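Local atomic coordinates of endoglucanase (Thermotoga maritima, PDB entry 2FVG), a protein that probably acts as a metal-dependent aminopeptidase of the M42 family, using two divalent metal ions per subunit, although it bears the name endoglucanase. Residues 24-32 against 172-180; 244-255 against 293-301. All coordinates share one frame; numbering follows the deposited sequence.

Contact 1 of 2, residues 24-32 against 172-180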
ATOM      1  N   ILE A  24      10.607   6.983  -0.901  1.00 32.94           N
ATOM      2  CA  ILE A  24       9.604   7.834  -1.531  1.00 32.21           C
ATOM      3  C   ILE A  24      10.056   9.301  -1.539  1.00 33.54           C
ATOM      4  O   ILE A  24      10.011   9.987  -2.584  1.00 35.46           O
ATOM      5  CB  ILE A  24       8.216   7.634  -0.857  1.00 35.21           C
ATOM      6  CG1 ILE A  24       7.719   6.189  -1.084  1.00 31.68           C
ATOM      7  CG2 ILE A  24       7.242   8.641  -1.409  1.00 31.92           C
ATOM      8  CD1 ILE A  24       6.399   5.818  -0.343  1.00 30.23           C
ATOM      9  N   LYS A  25      10.542   9.758  -0.385  1.00 35.54           N
ATOM     10  CA  LYS A  25      11.088  11.106  -0.208  1.00 37.40           C
ATOM     11  C   LYS A  25      12.159  11.409  -1.270  1.00 35.86           C
ATOM     12  O   LYS A  25      12.085  12.428  -1.956  1.00 35.43           O
ATOM     13  CB  LYS A  25      11.690  11.207   1.190  1.00 37.29           C
ATOM     14  CG  LYS A  25      11.998  12.598   1.683  1.00 45.41           C
ATOM     15  CD  LYS A  25      12.585  12.563   3.108  1.00 45.57           C
ATOM     16  CE  LYS A  25      11.678  11.794   4.087  1.00 56.17           C
ATOM     17  NZ  LYS A  25      12.301  11.593   5.436  1.00 60.78           N
ATOM     18  N   SER A  26      13.126  10.509  -1.438  1.00 35.07           N
ATOM     19  CA  SER A  26      14.188  10.717  -2.435  1.00 36.94           C
ATOM     20  C   SER A  26      13.649  10.843  -3.861  1.00 36.80           C
ATOM     21  O   SER A  26      14.242  11.533  -4.697  1.00 38.07           O
ATOM     22  CB  SER A  26      15.271   9.632  -2.363  1.00 37.59           C
ATOM     23  OG  SER A  26      14.781   8.369  -2.790  1.00 44.15           O
ATOM     24  N   LYS A  27      12.518  10.201  -4.135  1.00 36.15           N
ATOM     25  CA  LYS A  27      11.918  10.267  -5.465  1.00 35.30           C
ATOM     26  C   LYS A  27      11.015  11.474  -5.722  1.00 34.14           C
ATOM     27  O   LYS A  27      10.888  11.921  -6.868  1.00 32.49           O
ATOM     28  CB  LYS A  27      11.169   8.966  -5.792  1.00 34.95           C
ATOM     29  CG  LYS A  27      12.048   7.705  -5.744  1.00 33.11           C
ATOM     30  CD  LYS A  27      13.283   7.793  -6.664  1.00 30.36           C
ATOM     31  CE  LYS A  27      14.143   6.559  -6.495  1.00 34.81           C
ATOM     32  NZ  LYS A  27      15.352   6.574  -7.361  1.00 40.06           N
ATOM     33  N   ILE A  28      10.396  12.011  -4.676  1.00 33.02           N
ATOM     34  CA  ILE A  28       9.458  13.125  -4.865  1.00 33.30           C
ATOM     35  C   ILE A  28       9.905  14.511  -4.386  1.00 35.04           C
ATOM     36  O   ILE A  28       9.235  15.501  -4.699  1.00 33.43           O
ATOM     37  CB  ILE A  28       8.040  12.796  -4.320  1.00 32.90           C
ATOM     38  CG1 ILE A  28       8.101  12.550  -2.801  1.00 36.05           C
ATOM     39  CG2 ILE A  28       7.445  11.620  -5.121  1.00 33.74           C
ATOM     40  CD1 ILE A  28       6.745  12.342  -2.115  1.00 29.99           C
ATOM     41  N   GLU A  29      11.014  14.588  -3.649  1.00 37.39           N
ATOM     42  CA  GLU A  29      11.548  15.873  -3.147  1.00 39.33           C
ATOM     43  C   GLU A  29      11.518  17.023  -4.140  1.00 41.01           C
ATOM     44  O   GLU A  29      11.038  18.114  -3.819  1.00 43.47           O
ATOM     45  CB  GLU A  29      12.982  15.721  -2.647  1.00 40.50           C
ATOM     46  CG  GLU A  29      13.094  15.231  -1.229  1.00 49.17           C
ATOM     47  CD  GLU A  29      14.523  14.880  -0.831  1.00 61.84           C
ATOM     48  OE1 GLU A  29      15.363  14.599  -1.732  1.00 54.62           O
ATOM     49  OE2 GLU A  29      14.786  14.855   0.398  1.00 68.10           O
ATOM     50  N   GLY A  30      12.048  16.791  -5.338  1.00 40.36           N
ATOM     51  CA  GLY A  30      12.105  17.835  -6.344  1.00 39.80           C
ATOM     52  C   GLY A  30      10.882  17.919  -7.221  1.00 40.30           C
ATOM     53  O   GLY A  30      10.910  18.592  -8.251  1.00 41.48           O
ATOM     54  N   LEU A  31       9.810  17.243  -6.819  1.00 39.23           N
ATOM     55  CA  LEU A  31       8.567  17.228  -7.589  1.00 38.57           C
ATOM     56  C   LEU A  31       7.422  17.956  -6.898  1.00 37.86           C
ATOM     57  O   LEU A  31       6.409  18.265  -7.516  1.00 34.91           O
ATOM     58  CB  LEU A  31       8.151  15.778  -7.871  1.00 37.46           C
ATOM     59  CG  LEU A  31       9.096  14.957  -8.763  1.00 36.05           C
ATOM     60  CD1 LEU A  31       8.653  13.513  -8.786  1.00 43.72           C
ATOM     61  CD2 LEU A  31       9.188  15.537 -10.180  1.00 41.25           C
ATOM     62  N   VAL A  32       7.597  18.212  -5.605  1.00 36.81           N
ATOM     63  CA  VAL A  32       6.567  18.831  -4.780  1.00 35.78           C
ATOM     64  C   VAL A  32       6.982  20.231  -4.294  1.00 36.80           C
ATOM     65  O   VAL A  32       8.151  20.614  -4.405  1.00 36.22           O
ATOM     66  CB  VAL A  32       6.177  17.896  -3.600  1.00 33.76           C
ATOM     67  CG1 VAL A  32       5.596  16.599  -4.126  1.00 36.12           C
ATOM     68  CG2 VAL A  32       7.375  17.597  -2.713  1.00 28.90           C
ATOM     69  N   CYS A 172       1.141   3.586  -3.594  1.00 22.62           N
ATOM     70  CA  CYS A 172       2.254   4.539  -3.386  1.00 26.10           C
ATOM     71  C   CYS A 172       2.938   4.863  -4.708  1.00 27.06           C
ATOM     72  O   CYS A 172       3.248   6.019  -4.994  1.00 26.64           O
ATOM     73  CB  CYS A 172       3.324   3.965  -2.464  1.00 27.26           C
ATOM     74  SG  CYS A 172       2.875   3.709  -0.739  1.00 30.77           S
ATOM     75  N   SER A 173       3.169   3.824  -5.506  1.00 26.79           N
ATOM     76  CA  SER A 173       3.825   3.948  -6.801  1.00 26.74           C
ATOM     77  C   SER A 173       2.983   4.818  -7.757  1.00 26.05           C
ATOM     78  O   SER A 173       3.515   5.650  -8.506  1.00 30.65           O
ATOM     79  CB  SER A 173       4.054   2.535  -7.359  1.00 28.27           C
ATOM     80  OG  SER A 173       4.642   2.575  -8.643  1.00 26.65           O
ATOM     81  N   VAL A 174       1.671   4.628  -7.709  1.00 26.52           N
ATOM     82  CA  VAL A 174       0.735   5.410  -8.502  1.00 29.69           C
ATOM     83  C   VAL A 174       0.897   6.895  -8.198  1.00 29.71           C
ATOM     84  O   VAL A 174       0.946   7.695  -9.114  1.00 27.39           O
ATOM     85  CB  VAL A 174      -0.739   4.997  -8.275  1.00 30.64           C
ATOM     86  CG1 VAL A 174      -1.692   5.944  -9.024  1.00 35.46           C
ATOM     87  CG2 VAL A 174      -0.971   3.589  -8.750  1.00 30.19           C
ATOM     88  N   LEU A 175       0.981   7.244  -6.912  1.00 29.73           N
ATOM     89  CA  LEU A 175       1.113   8.635  -6.468  1.00 29.27           C
ATOM     90  C   LEU A 175       2.416   9.236  -6.926  1.00 30.22           C
ATOM     91  O   LEU A 175       2.431  10.354  -7.420  1.00 28.29           O
ATOM     92  CB  LEU A 175       0.995   8.755  -4.952  1.00 29.01           C
ATOM     93  CG  LEU A 175      -0.319   8.274  -4.319  1.00 34.53           C
ATOM     94  CD1 LEU A 175      -0.433   8.844  -2.930  1.00 31.60           C
ATOM     95  CD2 LEU A 175      -1.520   8.684  -5.141  1.00 34.83           C
ATOM     96  N   ILE A 176       3.503   8.486  -6.750  1.00 29.94           N
ATOM     97  CA  ILE A 176       4.823   8.901  -7.225  1.00 29.69           C
ATOM     98  C   ILE A 176       4.822   9.106  -8.740  1.00 31.71           C
ATOM     99  O   ILE A 176       5.444  10.053  -9.227  1.00 31.63           O
ATOM    100  CB  ILE A 176       5.894   7.867  -6.869  1.00 28.56           C
ATOM    101  CG1 ILE A 176       5.976   7.694  -5.356  1.00 30.56           C
ATOM    102  CG2 ILE A 176       7.264   8.292  -7.400  1.00 28.25           C
ATOM    103  CD1 ILE A 176       6.968   6.608  -4.930  1.00 28.77           C
ATOM    104  N   ASP A 177       4.132   8.230  -9.482  1.00 33.11           N
ATOM    105  CA  ASP A 177       4.079   8.344 -10.954  1.00 33.70           C
ATOM    106  C   ASP A 177       3.241   9.530 -11.411  1.00 33.26           C
ATOM    107  O   ASP A 177       3.526  10.118 -12.451  1.00 35.51           O
ATOM    108  CB  ASP A 177       3.564   7.053 -11.628  1.00 33.45           C
ATOM    109  CG  ASP A 177       4.606   5.924 -11.642  1.00 42.45           C
ATOM    110  OD1 ASP A 177       5.719   6.077 -11.067  1.00 37.40           O
ATOM    111  OD2 ASP A 177       4.299   4.869 -12.236  1.00 44.45           O
ATOM    112  N   VAL A 178       2.184   9.849 -10.666  1.00 31.87           N
ATOM    113  CA  VAL A 178       1.355  11.004 -10.997  1.00 30.97           C
ATOM    114  C   VAL A 178       2.235  12.238 -10.861  1.00 32.50           C
ATOM    115  O   VAL A 178       2.250  13.102 -11.736  1.00 29.97           O
ATOM    116  CB  VAL A 178       0.103  11.101 -10.092  1.00 31.37           C
ATOM    117  CG1 VAL A 178      -0.609  12.462 -10.279  1.00 24.34           C
ATOM    118  CG2 VAL A 178      -0.843   9.956 -10.393  1.00 27.44           C
ATOM    119  N   LEU A 179       3.004  12.283  -9.774  1.00 33.75           N
ATOM    120  CA  LEU A 179       3.912  13.405  -9.529  1.00 34.15           C
ATOM    121  C   LEU A 179       5.039  13.488 -10.551  1.00 35.81           C
ATOM    122  O   LEU A 179       5.372  14.587 -11.015  1.00 35.52           O
ATOM    123  CB  LEU A 179       4.464  13.335  -8.114  1.00 32.32           C
ATOM    124  CG  LEU A 179       3.449  13.733  -7.045  1.00 33.83           C
ATOM    125  CD1 LEU A 179       3.967  13.372  -5.639  1.00 23.02           C
ATOM    126  CD2 LEU A 179       3.130  15.229  -7.166  1.00 24.57           C
ATOM    127  N   GLU A 180       5.628  12.341 -10.902  1.00 36.37           N
ATOM    128  CA  GLU A 180       6.690  12.335 -11.920  1.00 38.68           C
ATOM    129  C   GLU A 180       6.197  12.745 -13.291  1.00 37.58           C
ATOM    130  O   GLU A 180       6.965  13.302 -14.084  1.00 39.24           O
ATOM    131  CB  GLU A 180       7.397  10.986 -12.034  1.00 38.98           C
ATOM    132  CG  GLU A 180       8.443  10.753 -10.983  1.00 51.17           C
ATOM    133  CD  GLU A 180       9.580   9.867 -11.462  1.00 64.65           C
ATOM    134  OE1 GLU A 180       9.442   9.213 -12.523  1.00 70.80           O
ATOM    135  OE2 GLU A 180      10.625   9.831 -10.774  1.00 68.03           O
TER
HETATM  136  O   HOH W   1       4.847  17.129 -10.188  1.00 54.19           O

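Contact 2 of 2, residues 244-255 against 293-301. With EDO (1,2-ethanediol), chain D.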
ATOM      1  N   ALA A 244     -10.997  -0.170  -9.845  1.00 22.42           N
ATOM      2  CA  ALA A 244     -12.294  -0.394  -9.193  1.00 24.71           C
ATOM      3  C   ALA A 244     -12.711   0.857  -8.449  1.00 26.73           C
ATOM      4  O   ALA A 244     -11.915   1.421  -7.713  1.00 29.11           O
ATOM      5  CB  ALA A 244     -12.202  -1.577  -8.170  1.00 18.55           C
ATOM      6  N   ILE A 245     -13.968   1.274  -8.614  1.00 27.78           N
ATOM      7  CA  ILE A 245     -14.488   2.477  -7.954  1.00 26.17           C
ATOM      8  C   ILE A 245     -15.413   1.987  -6.833  1.00 29.77           C
ATOM      9  O   ILE A 245     -16.407   1.314  -7.093  1.00 32.76           O
ATOM     10  CB  ILE A 245     -15.158   3.417  -9.004  1.00 29.11           C
ATOM     11  CG1 ILE A 245     -14.134   3.760 -10.098  1.00 26.97           C
ATOM     12  CG2 ILE A 245     -15.624   4.733  -8.382  1.00 27.92           C
ATOM     13  CD1 ILE A 245     -14.714   4.553 -11.244  1.00 44.25           C
ATOM     14  N   THR A 246     -15.032   2.239  -5.579  1.00 28.48           N
ATOM     15  CA  THR A 246     -15.814   1.808  -4.444  1.00 29.28           C
ATOM     16  C   THR A 246     -17.109   2.606  -4.290  1.00 31.43           C
ATOM     17  O   THR A 246     -17.116   3.834  -4.374  1.00 32.02           O
ATOM     18  CB  THR A 246     -14.973   1.867  -3.149  1.00 31.09           C
ATOM     19  OG1 THR A 246     -13.835   1.024  -3.302  1.00 30.54           O
ATOM     20  CG2 THR A 246     -15.746   1.397  -1.959  1.00 26.32           C
ATOM     21  N   PHE A 247     -18.206   1.895  -4.063  1.00 33.13           N
ATOM     22  CA  PHE A 247     -19.517   2.520  -3.866  1.00 33.66           C
ATOM     23  C   PHE A 247     -19.827   2.696  -2.370  1.00 33.12           C
ATOM     24  O   PHE A 247     -20.382   3.711  -1.963  1.00 32.55           O
ATOM     25  CB  PHE A 247     -20.616   1.708  -4.575  1.00 34.18           C
ATOM     26  CG  PHE A 247     -22.013   2.265  -4.389  1.00 34.67           C
ATOM     27  CD1 PHE A 247     -22.489   3.288  -5.204  1.00 34.94           C
ATOM     28  CD2 PHE A 247     -22.851   1.754  -3.410  1.00 35.71           C
ATOM     29  CE1 PHE A 247     -23.777   3.795  -5.029  1.00 28.25           C
ATOM     30  CE2 PHE A 247     -24.145   2.258  -3.235  1.00 34.76           C
ATOM     31  CZ  PHE A 247     -24.605   3.272  -4.046  1.00 33.67           C
ATOM     32  N   TYR A 248     -19.470   1.694  -1.574  1.00 33.00           N
ATOM     33  CA  TYR A 248     -19.660   1.704  -0.142  1.00 35.41           C
ATOM     34  C   TYR A 248     -18.402   1.135   0.496  1.00 39.20           C
ATOM     35  O   TYR A 248     -17.890   0.107   0.032  1.00 40.17           O
ATOM     36  CB  TYR A 248     -20.863   0.831   0.231  1.00 35.56           C
ATOM     37  CG  TYR A 248     -20.959   0.487   1.709  1.00 36.89           C
ATOM     38  CD1 TYR A 248     -21.566   1.360   2.613  1.00 34.13           C
ATOM     39  CD2 TYR A 248     -20.451  -0.725   2.196  1.00 34.13           C
ATOM     40  CE1 TYR A 248     -21.655   1.035   3.979  1.00 34.97           C
ATOM     41  CE2 TYR A 248     -20.537  -1.061   3.549  1.00 38.07           C
ATOM     42  CZ  TYR A 248     -21.143  -0.181   4.432  1.00 37.52           C
ATOM     43  OH  TYR A 248     -21.238  -0.527   5.767  1.00 45.20           O
ATOM     44  N   HIS A 249     -17.927   1.768   1.571  1.00 40.87           N
ATOM     45  CA  HIS A 249     -16.690   1.336   2.216  1.00 44.30           C
ATOM     46  C   HIS A 249     -16.802   1.141   3.728  1.00 47.96           C
ATOM     47  O   HIS A 249     -15.972   0.446   4.317  1.00 50.20           O
ATOM     48  CB  HIS A 249     -15.581   2.341   1.903  1.00 42.72           C
ATOM     49  CG  HIS A 249     -14.199   1.820   2.133  1.00 40.92           C
ATOM     50  ND1 HIS A 249     -13.626   1.731   3.383  1.00 48.96           N
ATOM     51  CD2 HIS A 249     -13.259   1.387   1.258  1.00 35.41           C
ATOM     52  CE1 HIS A 249     -12.398   1.255   3.270  1.00 48.73           C
ATOM     53  NE2 HIS A 249     -12.150   1.043   1.986  1.00 41.68           N
ATOM     54  N   ARG A 250     -17.813   1.754   4.347  1.00 50.35           N
ATOM     55  CA  ARG A 250     -18.072   1.673   5.815  1.00 53.02           C
ATOM     56  C   ARG A 250     -17.032   2.415   6.648  1.00 54.77           C
ATOM     57  O   ARG A 250     -17.323   2.854   7.761  1.00 55.45           O
ATOM     58  CB  ARG A 250     -18.229   0.230   6.339  1.00 52.16           C
ATOM     59  CG  ARG A 250     -16.944  -0.593   6.443  1.00 52.63           C
ATOM     60  N   GLY A 251     -15.819   2.521   6.108  1.00 56.08           N
ATOM     61  CA  GLY A 251     -14.727   3.247   6.752  1.00 56.39           C
ATOM     62  C   GLY A 251     -14.657   4.683   6.256  1.00 56.51           C
ATOM     63  O   GLY A 251     -14.159   5.558   6.962  1.00 57.12           O
ATOM     64  N   TYR A 252     -15.162   4.924   5.043  1.00 56.34           N
ATOM     65  CA  TYR A 252     -15.162   6.264   4.440  1.00 55.23           C
ATOM     66  C   TYR A 252     -16.554   6.702   3.971  1.00 53.34           C
ATOM     67  O   TYR A 252     -17.301   5.911   3.401  1.00 53.39           O
ATOM     68  CB  TYR A 252     -14.161   6.351   3.272  1.00 55.79           C
ATOM     69  CG  TYR A 252     -12.738   5.989   3.642  1.00 58.35           C
ATOM     70  CD1 TYR A 252     -11.980   6.812   4.480  1.00 66.91           C
ATOM     71  CD2 TYR A 252     -12.140   4.834   3.139  1.00 62.27           C
ATOM     72  CE1 TYR A 252     -10.667   6.482   4.832  1.00 67.56           C
ATOM     73  CE2 TYR A 252     -10.820   4.496   3.476  1.00 64.67           C
ATOM     74  CZ  TYR A 252     -10.090   5.326   4.322  1.00 61.99           C
ATOM     75  OH  TYR A 252      -8.788   5.008   4.658  1.00 57.24           O
ATOM     76  N   VAL A 253     -16.899   7.961   4.235  1.00 50.72           N
ATOM     77  CA  VAL A 253     -18.159   8.520   3.788  1.00 47.01           C
ATOM     78  C   VAL A 253     -17.957   8.858   2.317  1.00 44.05           C
ATOM     79  O   VAL A 253     -17.269   9.831   1.997  1.00 44.46           O
ATOM     80  CB  VAL A 253     -18.567   9.792   4.577  1.00 48.30           C
ATOM     81  CG1 VAL A 253     -19.945  10.298   4.124  1.00 49.47           C
ATOM     82  CG2 VAL A 253     -18.600   9.523   6.089  1.00 51.27           C
ATOM     83  N   ILE A 254     -18.525   8.016   1.443  1.00 39.06           N
ATOM     84  CA  ILE A 254     -18.486   8.165  -0.029  1.00 35.93           C
ATOM     85  C   ILE A 254     -19.839   8.630  -0.564  1.00 35.05           C
ATOM     86  O   ILE A 254     -20.653   7.802  -0.993  1.00 32.82           O
ATOM     87  CB  ILE A 254     -18.112   6.849  -0.808  1.00 35.75           C
ATOM     88  CG1 ILE A 254     -16.846   6.193  -0.235  1.00 32.25           C
ATOM     89  CG2 ILE A 254     -17.923   7.159  -2.327  1.00 30.55           C
ATOM     90  CD1 ILE A 254     -16.369   5.014  -1.010  1.00 30.88           C
ATOM     91  N   PRO A 255     -20.065   9.956  -0.562  1.00 34.71           N
ATOM     92  CA  PRO A 255     -21.309  10.532  -1.058  1.00 33.83           C
ATOM     93  C   PRO A 255     -21.506  10.233  -2.532  1.00 31.67           C
ATOM     94  O   PRO A 255     -20.537  10.047  -3.260  1.00 30.23           O
ATOM     95  CB  PRO A 255     -21.112  12.036  -0.839  1.00 34.51           C
ATOM     96  CG  PRO A 255     -19.634  12.228  -0.755  1.00 36.57           C
ATOM     97  CD  PRO A 255     -19.139  10.997  -0.082  1.00 35.18           C
ATOM     98  N   TYR A 293     -11.757   9.167   8.146  1.00 45.39           N
ATOM     99  CA  TYR A 293     -11.291  10.544   7.983  1.00 45.36           C
ATOM    100  C   TYR A 293     -12.254  11.616   8.501  1.00 43.67           C
ATOM    101  O   TYR A 293     -11.830  12.560   9.167  1.00 43.96           O
ATOM    102  CB  TYR A 293     -10.944  10.862   6.518  1.00 47.37           C
ATOM    103  CG  TYR A 293      -9.574  10.409   6.029  1.00 51.97           C
ATOM    104  CD1 TYR A 293      -8.415  10.649   6.789  1.00 54.92           C
ATOM    105  CD2 TYR A 293      -9.421   9.835   4.761  1.00 49.98           C
ATOM    106  CE1 TYR A 293      -7.149  10.262   6.326  1.00 56.09           C
ATOM    107  CE2 TYR A 293      -8.162   9.448   4.286  1.00 49.05           C
ATOM    108  CZ  TYR A 293      -7.032   9.660   5.074  1.00 54.04           C
ATOM    109  OH  TYR A 293      -5.786   9.283   4.615  1.00 47.49           O
ATOM    110  N   GLY A 294     -13.538  11.485   8.173  1.00 42.14           N
ATOM    111  CA  GLY A 294     -14.543  12.468   8.582  1.00 39.49           C
ATOM    112  C   GLY A 294     -14.879  13.470   7.483  1.00 37.86           C
ATOM    113  O   GLY A 294     -15.736  14.331   7.666  1.00 38.46           O
ATOM    114  N   VAL A 295     -14.188  13.367   6.350  1.00 33.63           N
ATOM    115  CA  VAL A 295     -14.453  14.225   5.202  1.00 31.57           C
ATOM    116  C   VAL A 295     -14.953  13.367   4.034  1.00 29.00           C
ATOM    117  O   VAL A 295     -14.644  12.183   3.963  1.00 27.96           O
ATOM    118  CB  VAL A 295     -13.197  15.056   4.773  1.00 31.82           C
ATOM    119  CG1 VAL A 295     -12.706  15.884   5.948  1.00 37.31           C
ATOM    120  CG2 VAL A 295     -12.070  14.174   4.200  1.00 26.26           C
ATOM    121  N   PRO A 296     -15.744  13.958   3.126  1.00 29.30           N
ATOM    122  CA  PRO A 296     -16.230  13.251   1.944  1.00 27.01           C
ATOM    123  C   PRO A 296     -15.044  12.621   1.230  1.00 25.54           C
ATOM    124  O   PRO A 296     -14.053  13.290   0.989  1.00 27.69           O
ATOM    125  CB  PRO A 296     -16.766  14.387   1.074  1.00 26.52           C
ATOM    126  CG  PRO A 296     -17.233  15.387   2.049  1.00 30.21           C
ATOM    127  CD  PRO A 296     -16.206  15.358   3.148  1.00 27.02           C
ATOM    128  N   ALA A 297     -15.129  11.337   0.909  1.00 26.93           N
ATOM    129  CA  ALA A 297     -14.024  10.670   0.240  1.00 25.33           C
ATOM    130  C   ALA A 297     -14.474   9.742  -0.858  1.00 27.07           C
ATOM    131  O   ALA A 297     -15.639   9.347  -0.920  1.00 30.82           O
ATOM    132  CB  ALA A 297     -13.175   9.909   1.256  1.00 24.57           C
ATOM    133  N   GLY A 298     -13.537   9.422  -1.738  1.00 25.58           N
ATOM    134  CA  GLY A 298     -13.723   8.441  -2.779  1.00 25.78           C
ATOM    135  C   GLY A 298     -12.619   7.412  -2.570  1.00 28.34           C
ATOM    136  O   GLY A 298     -11.576   7.713  -1.947  1.00 29.17           O
ATOM    137  N   VAL A 299     -12.851   6.187  -3.032  1.00 26.66           N
ATOM    138  CA  VAL A 299     -11.826   5.143  -2.969  1.00 24.14           C
ATOM    139  C   VAL A 299     -11.677   4.554  -4.362  1.00 24.21           C
ATOM    140  O   VAL A 299     -12.675   4.216  -5.021  1.00 24.28           O
ATOM    141  CB  VAL A 299     -12.174   4.014  -1.967  1.00 23.96           C
ATOM    142  CG1 VAL A 299     -11.050   2.988  -1.889  1.00 23.43           C
ATOM    143  CG2 VAL A 299     -12.456   4.575  -0.578  1.00 26.76           C
ATOM    144  N   ILE A 300     -10.435   4.475  -4.820  1.00 24.55           N
ATOM    145  CA  ILE A 300     -10.080   3.897  -6.104  1.00 25.76           C
ATOM    146  C   ILE A 300      -9.039   2.793  -5.867  1.00 27.49           C
ATOM    147  O   ILE A 300      -8.042   2.997  -5.161  1.00 28.85           O
ATOM    148  CB  ILE A 300      -9.546   4.981  -7.032  1.00 28.08           C
ATOM    149  CG1 ILE A 300     -10.665   5.992  -7.306  1.00 26.99           C
ATOM    150  CG2 ILE A 300      -9.112   4.395  -8.361  1.00 30.28           C
ATOM    151  CD1 ILE A 300     -10.191   7.258  -7.964  1.00 21.09           C
ATOM    152  N   SER A 301      -9.277   1.618  -6.433  1.00 25.97           N
ATOM    153  CA  SER A 301      -8.372   0.509  -6.211  1.00 27.43           C
ATOM    154  C   SER A 301      -7.853  -0.148  -7.481  1.00 28.42           C
ATOM    155  O   SER A 301      -8.594  -0.341  -8.456  1.00 31.69           O
ATOM    156  CB  SER A 301      -9.082  -0.573  -5.388  1.00 27.85           C
ATOM    157  OG  SER A 301      -9.582  -0.058  -4.181  1.00 29.12           O
TER
HETATM  158  C1  EDO D 342      -2.973   8.483   9.290  1.00 76.42           C
HETATM  159  O1  EDO D 342      -2.109   7.520   9.913  1.00 70.54           O
HETATM  160  C2  EDO D 342      -3.849   7.810   8.235  1.00 78.89           C
HETATM  161  O2  EDO D 342      -4.554   8.799   7.470  1.00 80.57           O
HETATM  162  O   HOH W   2     -12.019   0.730  -4.929  1.00 45.63           O
HETATM  163  O   HOH W   3     -15.246   5.785  -4.752  1.00 43.55           O
HETATM  164  O   HOH W   4     -14.382   9.691   5.487  1.00 59.86           O

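Contact 1 of 2, residues 24-32 against 172-180
Ile24 and Ile28 of helix 24-28 meet Cys172, Ile176 and Leu179 of helix 172-180; the axes of these two short segments run nearly parallel, 10.6 Å apart at the closest and inclined by 16°. The packed side is apolar. At its start CD1 of Ile24 lies 4.1 Å from SG of Cys172, a small, soft group that fits a buried spot. Ile24 also offers CG1 to Ile176, whose CD1 comes within 3.9 Å of it; the end of the Ile176 chain is used here, while its branch CG2 serves Ile28. The two isoleucines Ile28 and Ile176 cross at about a right angle, branch against branch, with their CG2 atoms 4.0 Å apart. In Ile28 the longer arm CG1 stands between backbone N and carbonyl carbon (chi1 62°), which turns the short CG2 across the contact. That methyl also touches CD1 of Leu179, and CG1 of Val32, from the turn that follows, lies 3.9 Å from the same CD1, so one leucine methyl touches two branched side chains. Phe193 and Phe191 of strand 187-194 cover this side further.

The other side is partly exposed and mixed in character. Leu31 closes tightly on Glu180, CD1 against CG at 3.5 Å, using the aliphatic stem of an acid whose carboxylate is engaged by Tyr3 and the amino group of Gly1. The solvent side lies at this carboxylate and Lys27, whose NZ stays 6.7 Å from OE2 of Glu180, too far for a salt bridge. At the C-terminal end a water donates to the carbonyl O of both Leu31 and Leu179. No direct hydrogen bond joins the segments; their cohesion is therefore mainly hydrophobic, with this water linking two backbone acceptors that could not bond to each other.

Contact 2 of 2, residues 244-255 against 293-301
Tyr252, His249, Thr246 and Ile254 gather round Val299, the residue of strand 297-301 that the 244-255 loop folds over. Both valine branches are used. CG2 lies 3.7 Å from CD2 of Tyr252 and also meets CD2 of His249 and the tip of Ile254, each of these side chains crossing the valine at about a right angle. CG1, anti to the backbone N (chi1 -177°), is turned instead to OG1 of Thr246. A compact beta-branched residue suits a place ringed by so many partners. The two rings support each other as well, CD2 of Tyr252 standing 3.4 Å above one face of the His249 imidazole, toward its rim. On its far side Tyr252 meets Tyr293 obliquely, the planes at 34° and CE1 of Tyr252 3.6 Å from CD2 of Tyr293. The hydroxyl of Tyr293 bonds to Ser59 and to an ethanediol probably left from crystallisation.

Backbone bonds set the register in which these side chains meet. Ala244 and Ser301 form an antiparallel hydrogen-bonded pair, with N of Ala244 2.8 Å from O of Ser301 and the return bond just as straight. Thr246 N also donates to Val299 O, tilted 28° from the carbonyl plane. The loop then leaves the strand and rejoins it where Ala297 N donates to Val253 O at 2.8 Å, just before Pro255 occupies the N-cap position of helix 256-268. At the Ala244 end, one water takes up Ala244 O and the hydroxyls of Thr246 and Ser301, while a second bridges Thr246 O and Val299 N. The 244-255 segment is thus pinned by backbone bonds at both ends. Packing on Val299 and Tyr252 places His249 beside Glu220, a predicted zinc ligand, consistent with the loop bordering the metal site.

In the fold
Contact 1 and contact 2 lie on different parts of the same alpha/beta framework, their centres 24 Å apart and their nearest atoms about 8 Å apart without touching. Strands 187-194, 55-61, 215-224 and 297-306 are neighbours in that order in the mixed sheet; contact 1 packs on the first, and contact 2 joins strand 244-245 and the loop after it to the last. Both approach the predicted two-zinc site. The side chain of Cys172 in contact 1 is about 6 Å from that of His61, and Tyr252 in contact 2 is about 5 Å from the same histidine. Helix 166-180 also carries Asp167, the predicted ligand shared by both metals, about 9 Å from Cys172 between side chains.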